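Local structure of enoyl-CoA hydratase/isomerase family protein (Mycobacterium tuberculosis, 4FN7) at residues G60-K65 with I105-F110; P95-C100 with H117-H122; T101-A106 with A123-A128. The protein probably acts as an enoyl-CoA hydratase or isomerase of the crotonase superfamily, in lipid metabolism. All blocks are in the same frame, centred on the assembly; numbering follows the deposited sequence. Where two conformers were deposited one is given.

Interaction 1: G60-K65 with I105-F110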
ATOM      1  N   GLY A  60       2.828  19.222  17.650  1.00 11.37           N
ATOM      2  CA  GLY A  60       2.678  18.167  18.633  1.00 13.36           C
ATOM      3  C   GLY A  60       1.294  17.550  18.716  1.00 14.09           C
ATOM      4  O   GLY A  60       1.090  16.636  19.508  1.00 15.30           O
ATOM      5  N   GLY A  61       0.342  18.036  17.921  1.00 12.39           N
ATOM      6  CA  GLY A  61      -0.982  17.435  17.882  1.00 13.47           C
ATOM      7  C   GLY A  61      -2.086  18.377  18.314  1.00 11.66           C
ATOM      8  O   GLY A  61      -1.913  19.585  18.255  1.00 15.24           O
ATOM      9  N   PHE A  62      -3.223  17.833  18.733  1.00 12.76           N
ATOM     10  CA  PHE A  62      -4.289  18.654  19.298  1.00 12.33           C
ATOM     11  C   PHE A  62      -3.844  19.299  20.607  1.00 13.78           C
ATOM     12  O   PHE A  62      -2.826  18.924  21.185  1.00 15.33           O
ATOM     13  CB  PHE A  62      -5.537  17.814  19.569  1.00 12.32           C
ATOM     14  CG  PHE A  62      -6.281  17.389  18.333  1.00 11.70           C
ATOM     15  CD1 PHE A  62      -6.457  16.040  18.040  1.00 13.33           C
ATOM     16  CD2 PHE A  62      -6.834  18.329  17.480  1.00 12.05           C
ATOM     17  CE1 PHE A  62      -7.158  15.640  16.914  1.00 14.24           C
ATOM     18  CE2 PHE A  62      -7.539  17.935  16.352  1.00 12.85           C
ATOM     19  CZ  PHE A  62      -7.699  16.592  16.070  1.00 13.24           C
ATOM     20  N   ASP A  63      -4.628  20.259  21.080  1.00 14.18           N
ATOM     21  CA  ASP A  63      -4.436  20.821  22.410  1.00 17.98           C
ATOM     22  C   ASP A  63      -4.708  19.730  23.432  1.00 19.91           C
ATOM     23  O   ASP A  63      -5.859  19.368  23.663  1.00 19.46           O
ATOM     24  CB  ASP A  63      -5.394  21.998  22.618  1.00 21.85           C
ATOM     25  CG  ASP A  63      -5.210  22.680  23.957  1.00 28.19           C
ATOM     26  OD1 ASP A  63      -4.974  21.983  24.962  1.00 30.20           O
ATOM     27  OD2 ASP A  63      -5.310  23.922  24.000  1.00 30.61           O
ATOM     28  N   LEU A  64      -3.648  19.207  24.043  1.00 22.92           N
ATOM     29  CA  LEU A  64      -3.776  18.090  24.973  1.00 25.91           C
ATOM     30  C   LEU A  64      -4.597  18.463  26.208  1.00 28.21           C
ATOM     31  O   LEU A  64      -5.315  17.631  26.755  1.00 29.91           O
ATOM     32  CB  LEU A  64      -2.396  17.570  25.389  1.00 26.41           C
ATOM     33  CG  LEU A  64      -2.384  16.274  26.204  1.00 28.77           C
ATOM     34  CD1 LEU A  64      -3.004  15.127  25.414  1.00 30.01           C
ATOM     35  CD2 LEU A  64      -0.969  15.925  26.648  1.00 30.24           C
ATOM     36  N   LYS A  65      -4.491  19.716  26.637  1.00 28.64           N
ATOM     37  CA  LYS A  65      -5.264  20.194  27.779  1.00 30.09           C
ATOM     38  C   LYS A  65      -6.760  20.012  27.532  1.00 29.90           C
ATOM     39  O   LYS A  65      -7.492  19.558  28.409  1.00 32.30           O
ATOM     40  CB  LYS A  65      -4.944  21.662  28.072  1.00 32.01           C
ATOM     41  CG  LYS A  65      -3.480  21.923  28.391  1.00 34.38           C
ATOM     42  N   ILE A 105       3.227  14.858  15.605  1.00  9.55           N
ATOM     43  CA  ILE A 105       2.586  13.874  16.467  1.00 10.11           C
ATOM     44  C   ILE A 105       1.076  14.007  16.419  1.00  9.26           C
ATOM     45  O   ILE A 105       0.542  15.114  16.469  1.00 10.18           O
ATOM     46  CB  ILE A 105       3.034  14.059  17.934  1.00 11.47           C
ATOM     47  CG1 ILE A 105       4.562  14.129  18.034  1.00 13.40           C
ATOM     48  CG2 ILE A 105       2.459  12.949  18.825  1.00 12.35           C
ATOM     49  CD1 ILE A 105       5.275  12.854  17.599  1.00 14.11           C
ATOM     50  N   ALA A 106       0.389  12.871  16.330  1.00  9.11           N
ATOM     51  CA  ALA A 106      -1.070  12.842  16.381  1.00 10.86           C
ATOM     52  C   ALA A 106      -1.650  13.767  15.307  1.00  9.77           C
ATOM     53  O   ALA A 106      -1.334  13.600  14.132  1.00  9.50           O
ATOM     54  CB  ALA A 106      -1.563  13.197  17.788  1.00 11.76           C
ATOM     55  N   MET A 107      -2.485  14.736  15.678  1.00  8.65           N
ATOM     56  CA  MET A 107      -3.044  15.633  14.658  1.00  9.95           C
ATOM     57  C   MET A 107      -1.954  16.336  13.833  1.00  9.94           C
ATOM     58  O   MET A 107      -2.196  16.711  12.686  1.00 10.37           O
ATOM     59  CB  MET A 107      -3.996  16.666  15.275  1.00 10.69           C
ATOM     60  CG  MET A 107      -4.737  17.536  14.249  1.00 12.23           C
ATOM     61  SD  MET A 107      -5.913  16.642  13.192  1.00 13.30           S
ATOM     62  CE  MET A 107      -5.499  17.315  11.582  1.00 14.26           C
ATOM     63  N   GLY A 108      -0.775  16.535  14.413  1.00  9.58           N
ATOM     64  CA  GLY A 108       0.349  17.047  13.651  1.00  9.62           C
ATOM     65  C   GLY A 108       0.742  16.106  12.521  1.00  9.28           C
ATOM     66  O   GLY A 108       1.021  16.550  11.406  1.00  9.82           O
ATOM     67  N   ALA A 109       0.783  14.807  12.802  1.00  9.95           N
ATOM     68  CA  ALA A 109       1.058  13.824  11.757  1.00  9.11           C
ATOM     69  C   ALA A 109      -0.082  13.754  10.744  1.00  8.37           C
ATOM     70  O   ALA A 109       0.158  13.555   9.555  1.00  9.53           O
ATOM     71  CB  ALA A 109       1.306  12.446  12.361  1.00  9.97           C
ATOM     72  N   PHE A 110      -1.321  13.914  11.205  1.00  8.83           N
ATOM     73  CA  PHE A 110      -2.461  13.871  10.288  1.00  8.86           C
ATOM     74  C   PHE A 110      -2.430  15.081   9.356  1.00  9.16           C
ATOM     75  O   PHE A 110      -2.659  14.948   8.158  1.00 10.01           O
ATOM     76  CB  PHE A 110      -3.796  13.797  11.044  1.00  9.54           C
ATOM     77  CG  PHE A 110      -3.832  12.728  12.108  1.00 10.55           C
ATOM     78  CD1 PHE A 110      -3.079  11.570  11.980  1.00 11.22           C
ATOM     79  CD2 PHE A 110      -4.601  12.899  13.245  1.00 11.26           C
ATOM     80  CE1 PHE A 110      -3.094  10.596  12.980  1.00 10.95           C
ATOM     81  CE2 PHE A 110      -4.619  11.934  14.249  1.00 11.82           C
ATOM     82  CZ  PHE A 110      -3.864  10.782  14.111  1.00 12.54           C
TER
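F62 and M107 meet where two loops of the crotonase fold come together, each leading into a helix: 60-65 into helix 64-69 and 105-110 into helix 107-112. The F62 ring lies across the base of the M107 side chain. M107 CB stands 3.6 Å from the centroid of the F62 ring and 6° off its normal, a CH-pi contact over the centre of the face. The chain then runs out toward the rim, with M107 CG 3.5 Å from F62 CE2. M107 SD reaches F62 CZ at 3.4 Å; it sits obliquely to the ring, 43° off the normal, as a Met-aromatic contact. Two torsions explain the path. M107 CG is anti to the backbone N (chi1 -174°), while F62 CG lies beside its own backbone N, which swings the ring in front of M107. M78 and L79 of helix 73-90 also pack on F62.

Beside this pair the backbones close up without a cross-segment hydrogen bond. G61 CA sits 3.1 Å from I105 O, whose carbonyl is engaged by G108 N at 2.8 Å in the first turn of the helix. At G60, the carbonyl O lies 3.6 Å from I105 CB. F62 N and M107 N end up 4.4 Å apart, consistent with the family's oxyanion hole, in which amides from two such loops bind the thioester oxygen. D63, the N-cap residue of helix 64-69, directs OD1 to the amide of I66. M107 SD, the atom that reaches F62 CZ, also lies in the plane of the F110 ring, at its edge.

Interaction 2: P95-C100 with H117-H122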
ATOM      1  N   PRO A  95      -1.202  22.712  -5.476  1.00  9.50           N
ATOM      2  CA  PRO A  95      -0.294  21.820  -4.751  1.00  9.53           C
ATOM      3  C   PRO A  95       0.020  22.353  -3.353  1.00  9.74           C
ATOM      4  O   PRO A  95       0.183  23.567  -3.161  1.00 10.20           O
ATOM      5  CB  PRO A  95       0.963  21.822  -5.619  1.00 10.41           C
ATOM      6  CG  PRO A  95       0.458  22.107  -7.004  1.00 10.82           C
ATOM      7  CD  PRO A  95      -0.668  23.094  -6.797  1.00 10.79           C
ATOM      8  N   VAL A  96       0.102  21.439  -2.387  1.00  8.66           N
ATOM      9  CA  VAL A  96       0.377  21.770  -1.000  1.00  9.17           C
ATOM     10  C   VAL A  96       1.633  21.020  -0.586  1.00  8.78           C
ATOM     11  O   VAL A  96       1.692  19.783  -0.667  1.00  9.37           O
ATOM     12  CB  VAL A  96      -0.786  21.332  -0.082  1.00  8.79           C
ATOM     13  CG1 VAL A  96      -0.447  21.601   1.386  1.00 10.75           C
ATOM     14  CG2 VAL A  96      -2.084  22.028  -0.490  1.00 10.96           C
ATOM     15  N   VAL A  97       2.642  21.763  -0.151  1.00  8.79           N
ATOM     16  CA  VAL A  97       3.898  21.157   0.272  1.00  8.32           C
ATOM     17  C   VAL A  97       4.119  21.412   1.747  1.00  7.72           C
ATOM     18  O   VAL A  97       4.062  22.549   2.200  1.00  9.91           O
ATOM     19  CB  VAL A  97       5.100  21.703  -0.531  1.00  9.88           C
ATOM     20  CG1 VAL A  97       6.383  20.989  -0.123  1.00 10.70           C
ATOM     21  CG2 VAL A  97       4.855  21.536  -2.020  1.00 11.68           C
ATOM     22  N   MET A  98       4.364  20.338   2.495  1.00  8.41           N
ATOM     23  CA  MET A  98       4.600  20.449   3.924  1.00  9.43           C
ATOM     24  C   MET A  98       6.087  20.495   4.213  1.00  9.77           C
ATOM     25  O   MET A  98       6.834  19.626   3.769  1.00 11.07           O
ATOM     26  CB  MET A  98       3.985  19.259   4.663  1.00  9.82           C
ATOM     27  CG  MET A  98       2.500  19.110   4.469  1.00 10.50           C
ATOM     28  SD  MET A  98       1.604  20.447   5.262  1.00 13.40           S
ATOM     29  CE  MET A  98      -0.088  19.994   4.857  1.00 13.33           C
ATOM     30  N   ALA A  99       6.500  21.512   4.965  1.00  9.90           N
ATOM     31  CA  ALA A  99       7.850  21.602   5.502  1.00 11.07           C
ATOM     32  C   ALA A  99       7.814  21.131   6.947  1.00 10.25           C
ATOM     33  O   ALA A  99       7.485  21.894   7.856  1.00 11.21           O
ATOM     34  CB  ALA A  99       8.357  23.031   5.426  1.00 11.01           C
ATOM     35  N   CYS A 100       8.128  19.854   7.143  1.00 10.53           N
ATOM     36  CA  CYS A 100       8.120  19.251   8.462  1.00 10.61           C
ATOM     37  C   CYS A 100       9.403  19.638   9.191  1.00 10.58           C
ATOM     38  O   CYS A 100      10.445  19.015   9.000  1.00 11.01           O
ATOM     39  CB  CYS A 100       8.018  17.738   8.316  1.00 11.75           C
ATOM     40  SG  CYS A 100       7.598  16.875   9.822  1.00 12.13           S
ATOM     41  N   HIS A 117       3.193  16.850  -1.154  1.00  8.64           N
ATOM     42  CA  HIS A 117       4.605  16.512  -1.010  1.00  8.09           C
ATOM     43  C   HIS A 117       5.034  16.944   0.381  1.00  8.02           C
ATOM     44  O   HIS A 117       4.695  18.042   0.827  1.00  9.14           O
ATOM     45  CB  HIS A 117       5.440  17.244  -2.071  1.00  9.09           C
ATOM     46  CG  HIS A 117       6.879  16.833  -2.098  1.00  9.83           C
ATOM     47  ND1 HIS A 117       7.286  15.566  -2.454  1.00 11.04           N
ATOM     48  CD2 HIS A 117       8.008  17.527  -1.816  1.00 11.13           C
ATOM     49  CE1 HIS A 117       8.604  15.495  -2.387  1.00 11.87           C
ATOM     50  NE2 HIS A 117       9.068  16.671  -1.999  1.00 11.82           N
ATOM     51  N   ARG A 118       5.790  16.080   1.056  1.00  8.31           N
ATOM     52  CA  ARG A 118       6.127  16.269   2.465  1.00  8.28           C
ATOM     53  C   ARG A 118       7.625  16.094   2.670  1.00  9.77           C
ATOM     54  O   ARG A 118       8.172  15.034   2.375  1.00  9.41           O
ATOM     55  CB  ARG A 118       5.360  15.250   3.312  1.00  9.44           C
ATOM     56  CG  ARG A 118       3.848  15.339   3.138  1.00  9.13           C
ATOM     57  CD  ARG A 118       3.166  14.030   3.536  1.00 10.64           C
ATOM     58  NE  ARG A 118       3.570  12.945   2.651  1.00  9.40           N
ATOM     59  CZ  ARG A 118       3.241  11.672   2.829  1.00  9.68           C
ATOM     60  NH1 ARG A 118       2.518  11.309   3.884  1.00  9.90           N
ATOM     61  NH2 ARG A 118       3.650  10.757   1.962  1.00  9.70           N
ATOM     62  N   VAL A 119       8.277  17.141   3.173  1.00  9.90           N
ATOM     63  CA  VAL A 119       9.723  17.153   3.340  1.00 10.65           C
ATOM     64  C   VAL A 119      10.060  17.199   4.820  1.00 10.40           C
ATOM     65  O   VAL A 119       9.488  18.006   5.548  1.00 10.93           O
ATOM     66  CB  VAL A 119      10.348  18.401   2.666  1.00 11.51           C
ATOM     67  CG1 VAL A 119      11.865  18.338   2.732  1.00 11.93           C
ATOM     68  CG2 VAL A 119       9.886  18.509   1.220  1.00 12.14           C
ATOM     69  N   ALA A 120      10.987  16.349   5.262  1.00  9.45           N
ATOM     70  CA  ALA A 120      11.423  16.363   6.658  1.00  9.04           C
ATOM     71  C   ALA A 120      12.913  16.102   6.747  1.00 11.14           C
ATOM     72  O   ALA A 120      13.535  15.704   5.769  1.00 13.45           O
ATOM     73  CB  ALA A 120      10.663  15.319   7.463  1.00 11.82           C
ATOM     74  N   ALA A 121      13.486  16.338   7.924  1.00 11.48           N
ATOM     75  CA  ALA A 121      14.862  15.939   8.194  1.00 11.26           C
ATOM     76  C   ALA A 121      14.888  14.524   8.762  1.00 12.79           C
ATOM     77  O   ALA A 121      13.879  14.028   9.260  1.00 12.16           O
ATOM     78  CB  ALA A 121      15.525  16.912   9.155  1.00 12.87           C
ATOM     79  N   HIS A 122      16.048  13.886   8.673  1.00 13.29           N
ATOM     80  CA  HIS A 122      16.218  12.493   9.062  1.00 15.17           C
ATOM     81  C   HIS A 122      15.725  12.193  10.467  1.00 15.65           C
ATOM     82  O   HIS A 122      15.103  11.160  10.701  1.00 17.68           O
ATOM     83  CB  HIS A 122      17.691  12.087   8.958  1.00 19.76           C
ATOM     84  CG  HIS A 122      17.998  10.774   9.607  1.00 26.60           C
ATOM     85  ND1 HIS A 122      18.516  10.676  10.881  1.00 30.44           N
ATOM     86  CD2 HIS A 122      17.845   9.504   9.164  1.00 29.13           C
ATOM     87  CE1 HIS A 122      18.677   9.402  11.192  1.00 31.72           C
ATOM     88  NE2 HIS A 122      18.277   8.670  10.168  1.00 31.37           N
TER
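V96 begins the pairing: its carbonyl O takes a weak bond from H117 N (3.3 Å). Strands 96-100 and 117-120 run parallel, their axes 4.7 Å apart and 14° from each other in direction, with bridges V97-H117, M98-R118 and A99-V119. At V97 the CA-H points at H117 O. The V97 and H117 side chains lie side by side and point the same way; with H117 CG anti to its backbone N (chi1 -173°), the ring brings its edge to V97 CG1, which lies near the ring plane, 4.2 Å from H117 CD2. M98 is held on both backbone sides, by M98 N to H117 O (2.9 Å) and by V119 N to M98 O (2.9 Å, nearly straight at the hydrogen). M98 and R118 share the other face and meet near their bases, M98 CB to R118 CG. A99 returns to the V97 face, paired with V119, and C100 gives its N to V119 O at 2.8 Å. C100 CB packs on A120 CB at 3.7 Å.

The polar ends of H117 and R118 extend past this pair. H117 NE2 bonds E177, and R118 forms a salt bridge with D176, while H117 ND1 meets Q156 and R118 NH2 meets S152, both of a neighbouring subunit. Through these two side chains the strand reaches that subunit.

Within the main sheet, strand 48-52 flanks 96-100 and strand 177-178 flanks 117-120. Helix 184-195 covers V97 through A188, A192 and F195, and L112 of helix 107-112 packs on M98 and C100 across the other face.

Interaction 3: T101-A106 with A123-A128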
ATOM      1  N   THR A 101       9.319  20.678  10.018  1.00 11.39           N
ATOM      2  CA  THR A 101      10.498  21.342  10.565  1.00 12.41           C
ATOM      3  C   THR A 101      10.865  20.820  11.951  1.00 12.05           C
ATOM      4  O   THR A 101      11.802  21.302  12.591  1.00 12.85           O
ATOM      5  CB  THR A 101      10.262  22.860  10.631  1.00 12.92           C
ATOM      6  OG1 THR A 101       8.978  23.117  11.214  1.00 13.17           O
ATOM      7  CG2 THR A 101      10.293  23.460   9.230  1.00 13.45           C
ATOM      8  N   GLY A 102      10.105  19.832  12.401  1.00 10.93           N
ATOM      9  CA  GLY A 102      10.361  19.143  13.648  1.00 11.29           C
ATOM     10  C   GLY A 102       9.392  17.984  13.709  1.00 11.18           C
ATOM     11  O   GLY A 102       8.791  17.609  12.707  1.00 11.48           O
ATOM     12  N   HIS A 103       9.202  17.420  14.887  1.00 11.88           N
ATOM     13  CA  HIS A 103       8.341  16.254  15.037  0.50 11.43           C
ATOM     14  C   HIS A 103       6.885  16.545  14.705  1.00 11.51           C
ATOM     15  O   HIS A 103       6.426  17.684  14.829  1.00 11.08           O
ATOM     16  CB  HIS A 103       8.484  15.710  16.453  0.50 13.63           C
ATOM     17  CG  HIS A 103       9.908  15.549  16.869  0.50 16.53           C
ATOM     18  ND1 HIS A 103      10.740  14.612  16.297  0.50 19.81           N
ATOM     19  CD2 HIS A 103      10.664  16.235  17.756  0.50 18.46           C
ATOM     20  CE1 HIS A 103      11.942  14.710  16.831  0.50 17.46           C
ATOM     21  NE2 HIS A 103      11.924  15.688  17.721  0.50 19.62           N
ATOM     22  N   ALA A 104       6.170  15.511  14.286  1.00  9.99           N
ATOM     23  CA  ALA A 104       4.769  15.631  13.917  1.00  9.10           C
ATOM     24  C   ALA A 104       4.020  14.500  14.603  1.00  9.56           C
ATOM     25  O   ALA A 104       4.175  13.329  14.241  1.00 10.38           O
ATOM     26  CB  ALA A 104       4.601  15.556  12.393  1.00  9.75           C
ATOM     27  N   ILE A 105       3.227  14.858  15.605  1.00  9.55           N
ATOM     28  CA  ILE A 105       2.586  13.874  16.467  1.00 10.11           C
ATOM     29  C   ILE A 105       1.076  14.007  16.419  1.00  9.26           C
ATOM     30  O   ILE A 105       0.542  15.114  16.469  1.00 10.18           O
ATOM     31  CB  ILE A 105       3.034  14.059  17.934  1.00 11.47           C
ATOM     32  CG1 ILE A 105       4.562  14.129  18.034  1.00 13.40           C
ATOM     33  CG2 ILE A 105       2.459  12.949  18.825  1.00 12.35           C
ATOM     34  CD1 ILE A 105       5.275  12.854  17.599  1.00 14.11           C
ATOM     35  N   ALA A 106       0.389  12.871  16.330  1.00  9.11           N
ATOM     36  CA  ALA A 106      -1.070  12.842  16.381  1.00 10.86           C
ATOM     37  C   ALA A 106      -1.650  13.767  15.307  1.00  9.77           C
ATOM     38  O   ALA A 106      -1.334  13.600  14.132  1.00  9.50           O
ATOM     39  CB  ALA A 106      -1.563  13.197  17.788  1.00 11.76           C
ATOM     40  N   ALA A 123      16.015  13.088  11.404  1.00 15.54           N
ATOM     41  CA  ALA A 123      15.769  12.801  12.816  1.00 17.15           C
ATOM     42  C   ALA A 123      14.342  13.082  13.292  1.00 16.01           C
ATOM     43  O   ALA A 123      13.981  12.724  14.418  1.00 18.44           O
ATOM     44  CB  ALA A 123      16.777  13.545  13.689  1.00 20.39           C
ATOM     45  N   TYR A 124      13.526  13.711  12.453  1.00 13.41           N
ATOM     46  CA  TYR A 124      12.200  14.137  12.897  1.00 11.92           C
ATOM     47  C   TYR A 124      11.223  12.972  13.006  1.00 11.25           C
ATOM     48  O   TYR A 124      10.961  12.252  12.040  1.00 12.47           O
ATOM     49  CB  TYR A 124      11.618  15.245  12.000  1.00 11.70           C
ATOM     50  CG  TYR A 124      12.472  16.494  11.892  1.00 11.41           C
ATOM     51  CD1 TYR A 124      13.511  16.733  12.783  1.00 12.39           C
ATOM     52  CD2 TYR A 124      12.231  17.431  10.897  1.00 10.97           C
ATOM     53  CE1 TYR A 124      14.294  17.870  12.680  1.00 12.26           C
ATOM     54  CE2 TYR A 124      13.007  18.572  10.781  1.00 12.92           C
ATOM     55  CZ  TYR A 124      14.039  18.788  11.674  1.00 11.76           C
ATOM     56  OH  TYR A 124      14.815  19.925  11.562  1.00 13.65           O
ATOM     57  N   ASN A 125      10.677  12.810  14.203  1.00 11.09           N
ATOM     58  CA  ASN A 125       9.748  11.732  14.485  1.00 11.09           C
ATOM     59  C   ASN A 125       8.337  12.053  14.034  1.00 10.37           C
ATOM     60  O   ASN A 125       7.855  13.171  14.207  1.00 11.76           O
ATOM     61  CB  ASN A 125       9.746  11.430  15.978  1.00 13.12           C
ATOM     62  CG  ASN A 125      11.023  10.785  16.437  1.00 18.62           C
ATOM     63  OD1 ASN A 125      11.710  10.116  15.674  1.00 24.02           O
ATOM     64  ND2 ASN A 125      11.336  10.960  17.702  1.00 25.18           N
ATOM     65  N   ILE A 126       7.682  11.054  13.461  1.00 10.98           N
ATOM     66  CA  ILE A 126       6.302  11.180  13.024  1.00 10.41           C
ATOM     67  C   ILE A 126       5.546  10.001  13.628  1.00 10.36           C
ATOM     68  O   ILE A 126       5.967   8.844  13.494  1.00 10.27           O
ATOM     69  CB  ILE A 126       6.206  11.169  11.492  1.00 10.56           C
ATOM     70  CG1 ILE A 126       7.137  12.246  10.913  1.00 13.16           C
ATOM     71  CG2 ILE A 126       4.765  11.394  11.055  1.00 11.63           C
ATOM     72  CD1 ILE A 126       7.453  12.075   9.460  1.00 15.70           C
ATOM     73  N   GLN A 127       4.462  10.291  14.334  1.00 10.10           N
ATOM     74  CA  GLN A 127       3.831   9.271  15.162  1.00 10.91           C
ATOM     75  C   GLN A 127       2.399   9.637  15.497  1.00  9.71           C
ATOM     76  O   GLN A 127       2.121  10.763  15.909  1.00 11.37           O
ATOM     77  CB  GLN A 127       4.609   9.112  16.472  1.00 11.03           C
ATOM     78  CG  GLN A 127       4.077   8.009  17.383  1.00 11.77           C
ATOM     79  CD  GLN A 127       4.553   8.144  18.818  1.00 12.19           C
ATOM     80  OE1 GLN A 127       5.026   9.202  19.234  1.00 13.25           O
ATOM     81  NE2 GLN A 127       4.418   7.070  19.590  1.00 13.38           N
ATOM     82  N   ALA A 128       1.494   8.678  15.319  1.00  9.18           N
ATOM     83  CA  ALA A 128       0.171   8.768  15.925  1.00  9.32           C
ATOM     84  C   ALA A 128       0.293   8.107  17.298  1.00  9.46           C
ATOM     85  O   ALA A 128       0.251   6.880  17.402  1.00 11.06           O
ATOM     86  CB  ALA A 128      -0.873   8.051  15.069  1.00 10.54           C
TER
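A short parallel strand pairing joins A104 and I105 to I126 and Q127, at the edge of the small three-stranded sheet 103-105, 126-127 and 163-164. Three backbone bonds define it: A104 N to N125 O (2.9 Å), Q127 N to A104 O (3.1 Å) and A106 N to Q127 O (2.8 Å).

Side chains alternate between the two faces. A104 and I126 share one, with A104 CB 4.4 Å from I126 CG2, and L112 of helix 107-112 packs on both. I105 and Q127 share the other, where CD1 of I105 comes 4.0 Å from Q127 CB. Q127 CG is anti to its backbone N (chi1 -177°) and the chain stays extended, carrying the amide to A161 O, which NE2 bonds.

Toward the T101 and A123 ends, side chains take over. H103 was deposited in two conformers; in the one described here, H103 ND1 accepts a hydrogen bond from the backbone N of N125 at 2.8 Å, with the donor 6° out of the ring plane. Y124 then lays its ring over G102: the G102 CA stands 3.8 Å from the centroid of the Y124 ring, 12° off the normal, a CH-pi contact. Y124 CE2 comes 3.3 Å from T101 C. T101 OG1 bonds N54 O, tying this end to the loop that follows strand 48-52.

Two chain segments that leave the main sheet together and pair again, in the same direction, in a second small sheet are consistent with the spiral of beta-beta-alpha turns of the crotonase fold.

Overall arrangement
From the N terminus, residues 60-65 come first and are met by 105-110, so interaction 1 closes the longest loop, with 39 residues between its segments. Interaction 2 starts inside that loop, at 95-100, and ends beyond it, at 117-122: the two cross. Interaction 3 follows interaction 2 directly in both segments, and these also cross, each spanning 16 intervening residues. Its first segment, 101-106, overlaps the start of 105-110, so interaction 3 begins where interaction 1 ends; they share I105 and A106 and touch again where A109 CB packs 3.5 Å from A104 O. Together they tie the main sheet, the small sheet and the loops before helices 64-69 and 107-112.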